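Local coordinates for neutral ceramidase (Pseudomonas aeruginosa, PDB 2ZWS), which catalyses hydrolysis of the N-acyl linkage of ceramides to sphingosine and free fatty acid, and the reverse synthesis, as a zinc-dependent secreted enzyme, at residues Arg55-Val59 and Met397-Gly401; Gln68-Leu72 and Arg298-Val302; Phe105-Ala109 and Pro499-Gln505; Leu406-Phe412 and Tyr475-Phe479. All blocks are in the same frame, centred on the assembly; numbering follows the deposited sequence.

Contact 1. Residues Arg55-Val59 and Met397-Gly401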
loop_
_atom_site.group_PDB
_atom_site.type_symbol
_atom_site.label_atom_id
_atom_site.label_comp_id
_atom_site.label_asym_id
_atom_site.label_seq_id
_atom_site.Cartn_x
_atom_site.Cartn_y
_atom_site.Cartn_z
ATOM N N ARG A 55 10.921 20.708 -7.611
ATOM C CA ARG A 55 10.699 19.305 -7.792
ATOM C C ARG A 55 9.769 18.798 -6.674
ATOM O O ARG A 55 9.897 19.212 -5.520
ATOM C CB ARG A 55 12.034 18.568 -7.732
ATOM C CG ARG A 55 11.933 17.072 -7.666
ATOM C CD ARG A 55 13.322 16.426 -7.486
ATOM N NE ARG A 55 14.234 16.724 -8.597
ATOM C CZ ARG A 55 15.365 16.061 -8.836
ATOM N NH1 ARG A 55 15.742 15.049 -8.061
ATOM N NH2 ARG A 55 16.121 16.417 -9.858
ATOM N N LEU A 56 8.861 17.903 -7.058
ATOM C CA LEU A 56 8.048 17.124 -6.150
ATOM C C LEU A 56 8.299 15.652 -6.421
ATOM O O LEU A 56 8.618 15.273 -7.549
ATOM C CB LEU A 56 6.563 17.410 -6.413
ATOM C CG LEU A 56 6.103 18.867 -6.219
ATOM C CD1 LEU A 56 4.671 18.965 -6.685
ATOM C CD2 LEU A 56 6.221 19.326 -4.784
ATOM N N VAL A 57 8.135 14.823 -5.397
ATOM C CA VAL A 57 8.087 13.380 -5.641
ATOM C C VAL A 57 6.906 12.759 -4.877
ATOM O O VAL A 57 6.683 13.023 -3.681
ATOM C CB VAL A 57 9.460 12.672 -5.370
ATOM C CG1 VAL A 57 9.916 12.843 -3.926
ATOM C CG2 VAL A 57 9.399 11.198 -5.775
ATOM N N TYR A 58 6.149 11.947 -5.613
ATOM C CA TYR A 58 5.038 11.178 -5.077
ATOM C C TYR A 58 5.372 9.691 -5.226
ATOM O O TYR A 58 5.819 9.260 -6.293
ATOM C CB TYR A 58 3.752 11.508 -5.867
ATOM C CG TYR A 58 2.605 10.599 -5.565
ATOM C CD1 TYR A 58 2.374 9.444 -6.324
ATOM C CD2 TYR A 58 1.758 10.887 -4.505
ATOM C CE1 TYR A 58 1.324 8.582 -6.035
ATOM C CE2 TYR A 58 0.673 10.046 -4.202
ATOM C CZ TYR A 58 0.476 8.895 -4.966
ATOM O OH TYR A 58 -0.582 8.067 -4.662
ATOM N N VAL A 59 5.268 8.948 -4.121
ATOM C CA VAL A 59 5.535 7.512 -4.155
ATOM C C VAL A 59 4.307 6.755 -3.682
ATOM O O VAL A 59 3.785 7.039 -2.592
ATOM C CB VAL A 59 6.789 7.106 -3.271
ATOM C CG1 VAL A 59 7.100 5.639 -3.438
ATOM C CG2 VAL A 59 8.039 7.964 -3.606
ATOM N N MET A 397 0.011 19.001 1.179
ATOM C CA MET A 397 -0.647 19.278 -0.097
ATOM C C MET A 397 0.397 19.609 -1.141
ATOM O O MET A 397 1.360 20.338 -0.858
ATOM C CB MET A 397 -1.611 20.464 -0.003
ATOM C CG MET A 397 -2.810 20.262 0.894
ATOM S SD MET A 397 -3.875 21.714 1.043
ATOM C CE MET A 397 -4.300 21.999 -0.679
ATOM N N PHE A 398 0.229 19.028 -2.336
ATOM C CA PHE A 398 1.023 19.412 -3.504
ATOM C C PHE A 398 0.116 20.209 -4.430
ATOM O O PHE A 398 -1.058 19.872 -4.585
ATOM C CB PHE A 398 1.472 18.195 -4.317
ATOM C CG PHE A 398 2.609 17.410 -3.713
ATOM C CD1 PHE A 398 3.281 17.836 -2.564
ATOM C CD2 PHE A 398 3.028 16.243 -4.336
ATOM C CE1 PHE A 398 4.327 17.086 -2.026
ATOM C CE2 PHE A 398 4.095 15.499 -3.816
ATOM C CZ PHE A 398 4.746 15.929 -2.674
ATOM N N ARG A 399 0.662 21.251 -5.046
ATOM C CA ARG A 399 -0.011 21.874 -6.177
ATOM C C ARG A 399 0.756 21.436 -7.436
ATOM O O ARG A 399 1.990 21.567 -7.500
ATOM C CB ARG A 399 0.008 23.406 -6.080
ATOM C CG ARG A 399 -0.447 24.018 -7.412
ATOM C CD ARG A 399 -0.544 25.519 -7.397
ATOM N NE ARG A 399 -1.172 25.948 -8.647
ATOM C CZ ARG A 399 -1.857 27.082 -8.805
ATOM N NH1 ARG A 399 -1.966 27.946 -7.796
ATOM N NH2 ARG A 399 -2.419 27.355 -9.978
ATOM N N ILE A 400 0.022 20.896 -8.412
ATOM C CA ILE A 400 0.608 20.482 -9.676
ATOM C C ILE A 400 -0.215 21.186 -10.768
ATOM O O ILE A 400 -1.279 20.699 -11.153
ATOM C CB ILE A 400 0.590 18.922 -9.845
ATOM C CG1 ILE A 400 1.259 18.215 -8.652
ATOM C CG2 ILE A 400 1.265 18.533 -11.138
ATOM C CD1 ILE A 400 0.969 16.702 -8.598
ATOM N N GLY A 401 0.230 22.373 -11.199
ATOM C CA GLY A 401 -0.605 23.188 -12.093
ATOM C C GLY A 401 -1.974 23.493 -11.494
ATOM O O GLY A 401 -2.069 23.965 -10.343
#
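L56 and F398 dominate this buried contact: the two side chains overlap as they pass, heading opposite ways, and one methyl of the leucine stands over the aromatic face. That methyl, CD2 of L56, sits 4.0 Å from the centroid of the F398 ring and only 12° off its normal, a well-centred CH-pi contact. The other branch, CD1, works at the root of the phenylalanine, 3.9 Å from F398 CG, and also reaches the backbone oxygen of R399 at 3.8 Å and CG1 of I400 at 4.0 Å. This is sheet-on-sheet packing: strand 55-61 belongs to the large mixed sheet and strand 392-400 to a separate four-stranded one, and the two short segments run at 118° to each other with axes 9.2 Å apart, too far for backbone pairing. Side chains must therefore fill the gap. With CG anti to the carbonyl carbon (chi1 -76°), the F398 ring is turned toward strand 55-61 and set against L56 CD2. V57 adds a polar touch. Its side chain points the other way, yet its carbonyl oxygen lies in the plane of the F398 ring, 3.6 Å from CE2, where the slightly positive ring hydrogens probably favour it. M92 of strand 91-95 and S297 of strand 295-303 also pack against F398.

Contact 2. Residues Gln68-Leu72 and Arg298-Val302. With PLM (palmitic acid), chain G; FMT (formic acid), chain D.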
loop_
_atom_site.group_PDB
_atom_site.type_symbol
_atom_site.label_atom_id
_atom_site.label_comp_id
_atom_site.label_asym_id
_atom_site.label_seq_id
_atom_site.Cartn_x
_atom_site.Cartn_y
_atom_site.Cartn_z
ATOM N N GLN A 68 4.226 6.312 10.189
ATOM C CA GLN A 68 5.114 7.405 10.530
ATOM C C GLN A 68 6.592 6.979 10.600
ATOM O O GLN A 68 7.472 7.705 10.123
ATOM C CB GLN A 68 4.668 8.065 11.825
ATOM C CG GLN A 68 5.491 9.245 12.201
ATOM C CD GLN A 68 4.667 10.230 13.000
ATOM O OE1 GLN A 68 4.582 10.144 14.247
ATOM N NE2 GLN A 68 3.982 11.127 12.292
ATOM N N ALA A 69 6.864 5.809 11.167
ATOM C CA ALA A 69 8.261 5.345 11.258
ATOM C C ALA A 69 8.990 5.236 9.894
ATOM O O ALA A 69 10.188 5.553 9.763
ATOM C CB ALA A 69 8.295 4.005 11.998
ATOM N N VAL A 70 8.259 4.752 8.888
ATOM C CA VAL A 70 8.755 4.654 7.524
ATOM C C VAL A 70 8.968 6.061 6.979
ATOM O O VAL A 70 10.026 6.342 6.425
ATOM C CB VAL A 70 7.758 3.832 6.668
ATOM C CG1 VAL A 70 8.150 3.871 5.177
ATOM C CG2 VAL A 70 7.693 2.378 7.194
ATOM N N HIS A 71 7.958 6.929 7.084
ATOM C CA HIS A 71 8.080 8.305 6.591
ATOM C C HIS A 71 9.315 9.002 7.164
ATOM O O HIS A 71 10.133 9.562 6.417
ATOM C CB HIS A 71 6.791 9.041 6.963
ATOM C CG HIS A 71 6.772 10.479 6.577
ATOM N ND1 HIS A 71 6.719 11.486 7.517
ATOM C CD2 HIS A 71 6.736 11.090 5.363
ATOM C CE1 HIS A 71 6.679 12.656 6.903
ATOM N NE2 HIS A 71 6.685 12.443 5.598
ATOM N N LEU A 72 9.504 8.902 8.468
ATOM C CA LEU A 72 10.621 9.595 9.128
ATOM C C LEU A 72 11.974 9.073 8.651
ATOM O O LEU A 72 12.883 9.853 8.437
ATOM C CB LEU A 72 10.492 9.473 10.662
ATOM C CG LEU A 72 9.280 10.199 11.262
ATOM C CD1 LEU A 72 9.127 9.876 12.771
ATOM C CD2 LEU A 72 9.342 11.715 11.033
ATOM N N ARG A 298 2.963 22.345 0.560
ATOM C CA ARG A 298 3.075 22.687 1.987
ATOM C C ARG A 298 3.025 21.389 2.783
ATOM O O ARG A 298 2.481 20.381 2.314
ATOM C CB ARG A 298 1.935 23.607 2.454
ATOM C CG ARG A 298 1.956 25.008 1.874
ATOM C CD ARG A 298 3.134 25.873 2.360
ATOM N NE ARG A 298 2.941 27.251 1.919
ATOM C CZ ARG A 298 3.161 27.674 0.670
ATOM N NH1 ARG A 298 3.593 26.834 -0.263
ATOM N NH2 ARG A 298 2.932 28.937 0.345
ATOM N N PHE A 299 3.606 21.440 3.977
ATOM C CA PHE A 299 3.646 20.286 4.855
ATOM C C PHE A 299 3.730 20.776 6.288
ATOM O O PHE A 299 4.456 21.740 6.576
ATOM C CB PHE A 299 4.893 19.433 4.579
ATOM C CG PHE A 299 5.088 18.314 5.564
ATOM C CD1 PHE A 299 4.619 17.040 5.273
ATOM C CD2 PHE A 299 5.730 18.534 6.789
ATOM C CE1 PHE A 299 4.745 16.010 6.184
ATOM C CE2 PHE A 299 5.884 17.497 7.688
ATOM C CZ PHE A 299 5.396 16.245 7.395
ATOM N N ARG A 300 3.031 20.078 7.177
ATOM C CA ARG A 300 3.075 20.369 8.598
ATOM C C ARG A 300 2.868 19.097 9.403
ATOM O O ARG A 300 1.909 18.381 9.146
ATOM C CB ARG A 300 1.905 21.321 8.930
ATOM C CG ARG A 300 2.361 22.483 9.672
ATOM C CD ARG A 300 1.462 22.808 10.820
ATOM N NE ARG A 300 0.066 23.079 10.510
ATOM C CZ ARG A 300 -0.827 23.337 11.464
ATOM N NH1 ARG A 300 -0.427 23.351 12.724
ATOM N NH2 ARG A 300 -2.104 23.599 11.172
ATOM N N PHE A 301 3.740 18.830 10.383
ATOM C CA PHE A 301 3.361 17.935 11.480
ATOM C C PHE A 301 2.470 18.685 12.467
ATOM O O PHE A 301 2.837 19.765 12.948
ATOM C CB PHE A 301 4.570 17.373 12.215
ATOM C CG PHE A 301 5.263 16.237 11.495
ATOM C CD1 PHE A 301 4.588 15.039 11.234
ATOM C CD2 PHE A 301 6.610 16.330 11.142
ATOM C CE1 PHE A 301 5.231 13.966 10.617
ATOM C CE2 PHE A 301 7.277 15.256 10.483
ATOM C CZ PHE A 301 6.584 14.092 10.212
ATOM N N VAL A 302 1.319 18.102 12.768
ATOM C CA VAL A 302 0.324 18.726 13.671
ATOM C C VAL A 302 0.154 17.900 14.934
ATOM O O VAL A 302 -0.118 16.705 14.861
ATOM C CB VAL A 302 -1.053 18.870 12.975
ATOM C CG1 VAL A 302 -2.032 19.615 13.861
ATOM C CG2 VAL A 302 -0.892 19.598 11.646
HETATM C C1 PLM G . 6.533 29.816 1.158
HETATM O O1 PLM G . 7.246 29.221 0.309
HETATM O O2 PLM G . 5.557 30.501 0.765
HETATM C C2 PLM G . 6.847 29.716 2.630
HETATM C C3 PLM G . 6.997 28.247 3.016
HETATM C C4 PLM G . 7.481 28.118 4.455
HETATM C C5 PLM G . 8.971 28.390 4.650
HETATM C C6 PLM G . 9.375 27.914 6.041
HETATM C C7 PLM G . 9.378 29.061 7.046
HETATM C C8 PLM G . 8.204 28.991 8.013
HETATM C C9 PLM G . 8.359 30.018 9.133
HETATM C CA PLM G . 7.128 30.905 9.275
HETATM C CB PLM G . 6.170 30.361 10.330
HETATM C CC PLM G . 4.742 30.374 9.798
HETATM C CD PLM G . 3.819 31.198 10.691
HETATM C CE PLM G . 2.535 31.596 9.970
HETATM C CF PLM G . 1.428 30.564 10.167
HETATM C CG PLM G . 0.683 30.772 11.481
HETATM C C FMT D . 1.651 5.173 12.347
HETATM O O1 FMT D . 1.766 6.007 11.415
HETATM O O2 FMT D . 2.600 4.495 12.799
#
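F301 meets three side chains of the helix, Q68, H71 and L72, and the course of its atoms illustrates how one ring can knit a helix to a sheet. From a CB directed at the helix, CG stands anti to the carbonyl carbon (chi1 -78°), which sends the ring toward the helix between Q68 and L72. Along one flank CD1 and then CE1 approach the amide of Q68, with CE1 3.5 Å from NE2 and the amide plane nearly perpendicular to the ring; that NE2 is hydrogen-bonded to the backbone oxygen of V392. Along the other flank CD2 lies in the plane of F299, whose own CZ stands over the centre of the F301 ring, and CE2 comes near CD2 of L72. Helix 68-81 is here laid against strand 295-303, the edge strand of a four-stranded mixed sheet, and H71, F299 and F301 form an aromatic cluster between them. At the tip, CZ of F301 is 3.7 Å from L72 CD2 and 3.6 Å from H71 CE1, at the edge of the imidazole and in the imidazole plane. The H71 and F301 rings touch rim to rim with planes at 75°. The backbone N of Q68, a probable substrate-binding residue, donates to O1 of a formic acid, probably a crystallisation component, 2.8 Å away.

Contact 3. Residues Phe105-Ala109 and Pro499-Gln505. With GOL (glycerol), chain J; FMT (formic acid), chain D.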
loop_
_atom_site.group_PDB
_atom_site.type_symbol
_atom_site.label_atom_id
_atom_site.label_comp_id
_atom_site.label_asym_id
_atom_site.label_seq_id
_atom_site.Cartn_x
_atom_site.Cartn_y
_atom_site.Cartn_z
ATOM N N PHE A 105 5.848 -2.962 10.684
ATOM C CA PHE A 105 6.635 -1.834 10.240
ATOM C C PHE A 105 6.139 -0.463 10.714
ATOM O O PHE A 105 6.553 0.591 10.189
ATOM C CB PHE A 105 6.903 -1.898 8.726
ATOM C CG PHE A 105 5.655 -1.936 7.871
ATOM C CD1 PHE A 105 4.990 -3.135 7.634
ATOM C CD2 PHE A 105 5.169 -0.771 7.275
ATOM C CE1 PHE A 105 3.838 -3.170 6.820
ATOM C CE2 PHE A 105 4.035 -0.789 6.452
ATOM C CZ PHE A 105 3.365 -1.976 6.233
ATOM N N SER A 106 5.276 -0.491 11.734
ATOM C CA SER A 106 4.931 0.704 12.504
ATOM C C SER A 106 5.823 0.779 13.721
ATOM O O SER A 106 6.390 -0.240 14.125
ATOM C CB SER A 106 3.470 0.625 12.989
ATOM O OG SER A 106 3.079 1.813 13.678
ATOM N N HIS A 107 5.893 1.955 14.328
ATOM C CA HIS A 107 6.466 2.052 15.668
ATOM C C HIS A 107 5.410 2.211 16.767
ATOM O O HIS A 107 5.758 2.250 17.944
ATOM C CB HIS A 107 7.481 3.190 15.753
ATOM C CG HIS A 107 8.815 2.840 15.141
ATOM N ND1 HIS A 107 9.848 3.743 15.009
ATOM C CD2 HIS A 107 9.265 1.677 14.618
ATOM C CE1 HIS A 107 10.875 3.152 14.421
ATOM N NE2 HIS A 107 10.558 1.888 14.193
ATOM N N TYR A 108 4.136 2.264 16.367
ATOM C CA TYR A 108 2.997 2.349 17.296
ATOM C C TYR A 108 2.400 0.995 17.573
ATOM O O TYR A 108 2.076 0.227 16.653
ATOM C CB TYR A 108 1.949 3.345 16.823
ATOM C CG TYR A 108 2.438 4.728 17.060
ATOM C CD1 TYR A 108 2.395 5.299 18.345
ATOM C CD2 TYR A 108 3.003 5.476 16.019
ATOM C CE1 TYR A 108 2.899 6.543 18.567
ATOM C CE2 TYR A 108 3.517 6.739 16.260
ATOM C CZ TYR A 108 3.446 7.274 17.527
ATOM O OH TYR A 108 3.952 8.515 17.818
ATOM N N ALA A 109 2.253 0.701 18.868
ATOM C CA ALA A 109 1.939 -0.666 19.267
ATOM C C ALA A 109 0.644 -1.201 18.660
ATOM O O ALA A 109 0.587 -2.363 18.306
ATOM C CB ALA A 109 1.921 -0.817 20.799
ATOM N N PRO A 499 7.302 12.265 17.408
ATOM C CA PRO A 499 8.051 11.456 18.385
ATOM C C PRO A 499 8.860 10.340 17.722
ATOM O O PRO A 499 8.371 9.675 16.818
ATOM C CB PRO A 499 6.953 10.875 19.282
ATOM C CG PRO A 499 5.803 11.802 19.139
ATOM C CD PRO A 499 5.856 12.269 17.690
ATOM N N ASP A 500 10.100 10.155 18.157
ATOM C CA ASP A 500 10.943 9.073 17.658
ATOM C C ASP A 500 10.866 7.915 18.649
ATOM O O ASP A 500 11.339 8.004 19.798
ATOM C CB ASP A 500 12.381 9.578 17.469
ATOM C CG ASP A 500 13.327 8.537 16.865
ATOM O OD1 ASP A 500 12.942 7.366 16.667
ATOM O OD2 ASP A 500 14.492 8.905 16.591
ATOM N N LEU A 501 10.236 6.836 18.211
ATOM C CA LEU A 501 10.006 5.675 19.075
ATOM C C LEU A 501 10.943 4.534 18.695
ATOM O O LEU A 501 10.791 3.392 19.146
ATOM C CB LEU A 501 8.552 5.232 19.003
ATOM C CG LEU A 501 7.463 6.186 19.526
ATOM C CD1 LEU A 501 6.168 5.387 19.850
ATOM C CD2 LEU A 501 7.883 7.041 20.693
ATOM N N SER A 502 11.943 4.857 17.878
ATOM C CA SER A 502 12.843 3.847 17.339
ATOM C C SER A 502 13.663 3.083 18.403
ATOM O O SER A 502 14.009 1.931 18.172
ATOM C CB SER A 502 13.771 4.445 16.275
ATOM O OG SER A 502 14.654 5.390 16.859
ATOM N N CYS A 503 13.949 3.744 19.533
ATOM C CA CYS A 503 14.756 3.137 20.615
ATOM C C CYS A 503 14.147 1.889 21.216
ATOM O O CYS A 503 14.863 0.990 21.686
ATOM C CB CYS A 503 14.979 4.124 21.774
ATOM S SG CYS A 503 13.474 4.548 22.742
ATOM N N CYS A 504 12.822 1.850 21.235
ATOM C CA CYS A 504 12.136 1.114 22.279
ATOM C C CYS A 504 11.014 0.229 21.747
ATOM O O CYS A 504 9.958 0.072 22.376
ATOM C CB CYS A 504 11.680 2.091 23.363
ATOM S SG CYS A 504 13.060 3.020 24.070
ATOM N N GLN A 505 11.299 -0.378 20.601
ATOM C CA GLN A 505 10.393 -1.318 19.937
ATOM C C GLN A 505 10.510 -2.711 20.539
ATOM O O GLN A 505 11.617 -3.218 20.767
ATOM C CB GLN A 505 10.719 -1.373 18.449
ATOM C CG GLN A 505 10.390 -0.047 17.752
ATOM C CD GLN A 505 8.912 0.305 17.879
ATOM O OE1 GLN A 505 8.052 -0.466 17.448
ATOM N NE2 GLN A 505 8.611 1.444 18.484
HETATM C C1 GOL J . 6.303 -1.419 21.857
HETATM O O1 GOL J . 6.820 -2.012 20.691
HETATM C C2 GOL J . 6.960 -0.054 22.004
HETATM O O2 GOL J . 7.377 0.171 23.339
HETATM C C3 GOL J . 6.009 1.018 21.473
HETATM O O3 GOL J . 5.386 0.578 20.268
HETATM C C FMT D . 1.651 5.173 12.347
HETATM O O1 FMT D . 1.766 6.007 11.415
HETATM O O2 FMT D . 2.600 4.495 12.799
HETATM O O HOH W 1 9.409 6.462 15.408
HETATM O O HOH W 2 6.022 8.821 16.007
#
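Q505 grips H107 in two ways at once. Its amide NE2 donates to H107 O at 3.0 Å, in the carbonyl plane and on a lone pair, while its CG rests over one face of the imidazole, 4.1 Å from the centroid. The bend at chi2 (-60°) folds the amide back over the CG-CD2 border of the imidazole, on that same face, the two planes 25° apart. A glycerol, probably from crystallisation, also donates from O3 to H107 O. Alongside, L501 CD1 lies over the face of Y108 at 4.2 Å from its centroid. Two waters complete this first shell: one joins H107 ND1 to L501 N, and the other accepts from Y108 OH and donates to P499 O. The next layer holds these groups in place. Q505 NE2 also donates to L501 O at 3.0 Å, from above that carbonyl's plane with a nearly straight bond of 169°, so two bonds fix the rotation of the amide. D500 OD1 accepts from S502 N, closing an Asx turn, and also from S502 OG, both from the same face of the carboxylate; the vicinal C503-C504 disulfide follows. In the other loop S106 OG accepts from Y108 N at 2.9 Å, an ST turn. The same hydroxyl donates to a formic acid that also binds Y445 N, so the turn borders what is probably the substrate site, with S106, Q68 and Y445 its likely contributors.

Contact 4. Residues Leu406-Phe412 and Tyr475-Phe479. With ZN (zinc ion), chain B.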
loop_
_atom_site.group_PDB
_atom_site.type_symbol
_atom_site.label_atom_id
_atom_site.label_comp_id
_atom_site.label_asym_id
_atom_site.label_seq_id
_atom_site.Cartn_x
_atom_site.Cartn_y
_atom_site.Cartn_z
ATOM N N LEU A 406 -3.913 16.167 -2.052
ATOM C CA LEU A 406 -3.814 16.164 -0.599
ATOM C C LEU A 406 -3.365 14.811 -0.105
ATOM O O LEU A 406 -3.865 13.781 -0.569
ATOM C CB LEU A 406 -5.172 16.443 0.038
ATOM C CG LEU A 406 -5.801 17.846 0.028
ATOM C CD1 LEU A 406 -5.663 18.611 -1.253
ATOM C CD2 LEU A 406 -7.295 17.753 0.432
ATOM N N GLY A 407 -2.419 14.814 0.841
ATOM C CA GLY A 407 -1.966 13.566 1.440
ATOM C C GLY A 407 -2.479 13.552 2.878
ATOM O O GLY A 407 -2.064 14.392 3.696
ATOM N N ALA A 408 -3.383 12.618 3.181
ATOM C CA ALA A 408 -4.012 12.524 4.494
ATOM C C ALA A 408 -3.673 11.196 5.173
ATOM O O ALA A 408 -3.815 10.139 4.540
ATOM C CB ALA A 408 -5.508 12.699 4.343
ATOM N N PRO A 409 -3.251 11.252 6.462
ATOM C CA PRO A 409 -2.724 10.077 7.160
ATOM C C PRO A 409 -3.725 9.138 7.810
ATOM O O PRO A 409 -3.528 8.703 8.958
ATOM C CB PRO A 409 -1.822 10.699 8.236
ATOM C CG PRO A 409 -2.581 11.989 8.616
ATOM C CD PRO A 409 -3.124 12.482 7.279
ATOM N N ALA A 410 -4.813 8.855 7.106
ATOM C CA ALA A 410 -5.834 7.973 7.677
ATOM C C ALA A 410 -6.757 7.415 6.580
ATOM O O ALA A 410 -6.579 7.710 5.391
ATOM C CB ALA A 410 -6.676 8.733 8.737
ATOM N N GLU A 411 -7.733 6.597 6.992
ATOM C CA GLU A 411 -8.779 6.082 6.095
ATOM C C GLU A 411 -10.008 6.956 6.233
ATOM O O GLU A 411 -10.674 6.892 7.254
ATOM C CB GLU A 411 -9.174 4.643 6.470
ATOM C CG GLU A 411 -8.028 3.734 6.845
ATOM C CD GLU A 411 -8.346 2.271 6.616
ATOM O OE1 GLU A 411 -9.188 1.900 5.725
ATOM O OE2 GLU A 411 -7.730 1.457 7.319
ATOM N N PHE A 412 -10.316 7.745 5.214
ATOM C CA PHE A 412 -11.474 8.628 5.288
ATOM C C PHE A 412 -12.664 7.985 4.604
ATOM O O PHE A 412 -12.550 7.453 3.522
ATOM C CB PHE A 412 -11.142 9.958 4.621
ATOM C CG PHE A 412 -10.190 10.802 5.420
ATOM C CD1 PHE A 412 -8.842 10.413 5.582
ATOM C CD2 PHE A 412 -10.612 11.989 5.992
ATOM C CE1 PHE A 412 -7.974 11.182 6.351
ATOM C CE2 PHE A 412 -9.730 12.772 6.725
ATOM C CZ PHE A 412 -8.397 12.363 6.910
ATOM N N TYR A 475 -9.528 17.635 10.583
ATOM C CA TYR A 475 -8.826 17.477 9.294
ATOM C C TYR A 475 -9.295 18.514 8.278
ATOM O O TYR A 475 -8.497 19.042 7.519
ATOM C CB TYR A 475 -9.023 16.079 8.745
ATOM C CG TYR A 475 -8.113 15.037 9.330
ATOM C CD1 TYR A 475 -6.760 14.984 8.976
ATOM C CD2 TYR A 475 -8.608 14.070 10.211
ATOM C CE1 TYR A 475 -5.924 14.007 9.494
ATOM C CE2 TYR A 475 -7.797 13.075 10.716
ATOM C CZ TYR A 475 -6.438 13.046 10.351
ATOM O OH TYR A 475 -5.596 12.062 10.820
ATOM N N GLN A 476 -10.593 18.829 8.271
ATOM C CA GLN A 476 -11.076 19.801 7.309
ATOM C C GLN A 476 -10.448 21.176 7.588
ATOM O O GLN A 476 -9.973 21.843 6.657
ATOM C CB GLN A 476 -12.605 19.887 7.339
ATOM C CG GLN A 476 -13.204 20.657 6.184
ATOM C CD GLN A 476 -14.657 20.309 5.955
ATOM O OE1 GLN A 476 -15.030 19.130 5.932
ATOM N NE2 GLN A 476 -15.487 21.334 5.763
ATOM N N GLN A 477 -10.404 21.563 8.854
ATOM C CA GLN A 477 -9.768 22.826 9.242
ATOM C C GLN A 477 -8.301 22.864 8.825
ATOM O O GLN A 477 -7.835 23.860 8.275
ATOM C CB GLN A 477 -9.829 22.985 10.747
ATOM C CG GLN A 477 -9.070 24.186 11.273
ATOM C CD GLN A 477 -9.282 24.343 12.745
ATOM O OE1 GLN A 477 -8.373 24.106 13.548
ATOM N NE2 GLN A 477 -10.498 24.687 13.119
ATOM N N LEU A 478 -7.591 21.768 9.102
ATOM C CA LEU A 478 -6.159 21.697 8.803
ATOM C C LEU A 478 -5.882 21.838 7.306
ATOM O O LEU A 478 -4.970 22.583 6.889
ATOM C CB LEU A 478 -5.576 20.397 9.347
ATOM C CG LEU A 478 -5.550 20.295 10.877
ATOM C CD1 LEU A 478 -5.160 18.894 11.315
ATOM C CD2 LEU A 478 -4.651 21.326 11.520
ATOM N N PHE A 479 -6.640 21.101 6.499
ATOM C CA PHE A 479 -6.492 21.203 5.050
ATOM C C PHE A 479 -6.941 22.543 4.481
ATOM O O PHE A 479 -6.325 23.061 3.539
ATOM C CB PHE A 479 -7.170 20.019 4.355
ATOM C CG PHE A 479 -6.340 18.761 4.370
ATOM C CD1 PHE A 479 -5.171 18.693 3.607
ATOM C CD2 PHE A 479 -6.706 17.645 5.135
ATOM C CE1 PHE A 479 -4.372 17.546 3.600
ATOM C CE2 PHE A 479 -5.880 16.467 5.106
ATOM C CZ PHE A 479 -4.713 16.445 4.334
HETATM ZN ZN ZN B . -9.095 -0.145 5.951
HETATM O O HOH W 3 -8.601 -2.044 6.741
#
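Y475 and F479, one turn apart on helix 471-488, press their rings against the chain as it leaves strand 403-407 and turns into strand 411-412, a helix-on-sheet layer in which the turn continues to the zinc site. The tight part is aromatic. F412 directs an edge at the face of Y475 in a T-shaped pair, centroids 4.9 Å apart and planes at 73°, with F412 CZ over the middle of the tyrosine ring and 3.6 Å from its CG. F479 is met by L406, whose CD2 lies over one face and whose CG is 3.7 Å from F479 CD1, while A408 CB approaches F479 CZ obliquely at 3.8 Å. Both helix rings have CG anti to the carbonyl carbon (chi1 -81° for Y475), which turns them toward the 406-412 chain.

At the end of the tyrosine the contact thins to a few carbon contacts: the hydroxyl meets P409 CG at 3.7 Å and, less closely, A410 CB. The solvent side lies at Q476, which points away from the 406-412 chain, is partly exposed and bonds to Q472. E411 likewise turns from the helix, although its neighbours A410 and F412 touch it, and binds zinc with both carboxylate oxygens, unequally: OE1 at 2.1 Å and OE2 at 2.5 Å. Hydrogen bonds from Y441 OH to OE1 and from Y445 OH to OE2 hold the carboxylate, and H97, H204, Y448 and a water complete the coordination. Back among the aromatic rings, G407 O lies in the plane of the F479 ring, at its edge, 3.4 Å from CZ.

In the fold
Contacts 1, 2 and 4 are buried and share one four-stranded sheet, in which strands 295-303, 392-400 and 403-407 are consecutive neighbours. Contacts 1 and 2 use the side facing strand 55-61 and helix 68-81, whereas helix 471-488 of contact 4 also packs on R300 and V302, whose side chains leave the opposite face. M397 O and R298 N, 2.9 Å apart and probably hydrogen-bonded, tie contact 1 to contact 2. Across contacts 1, 2 and 4 the touching side chains are mainly aromatic and aliphatic, although contact 4 also carries a zinc ligand. Contact 3, partly buried and without regular structure, relies instead on an amide, turns and waters; it abuts contact 2 at A69 and H107.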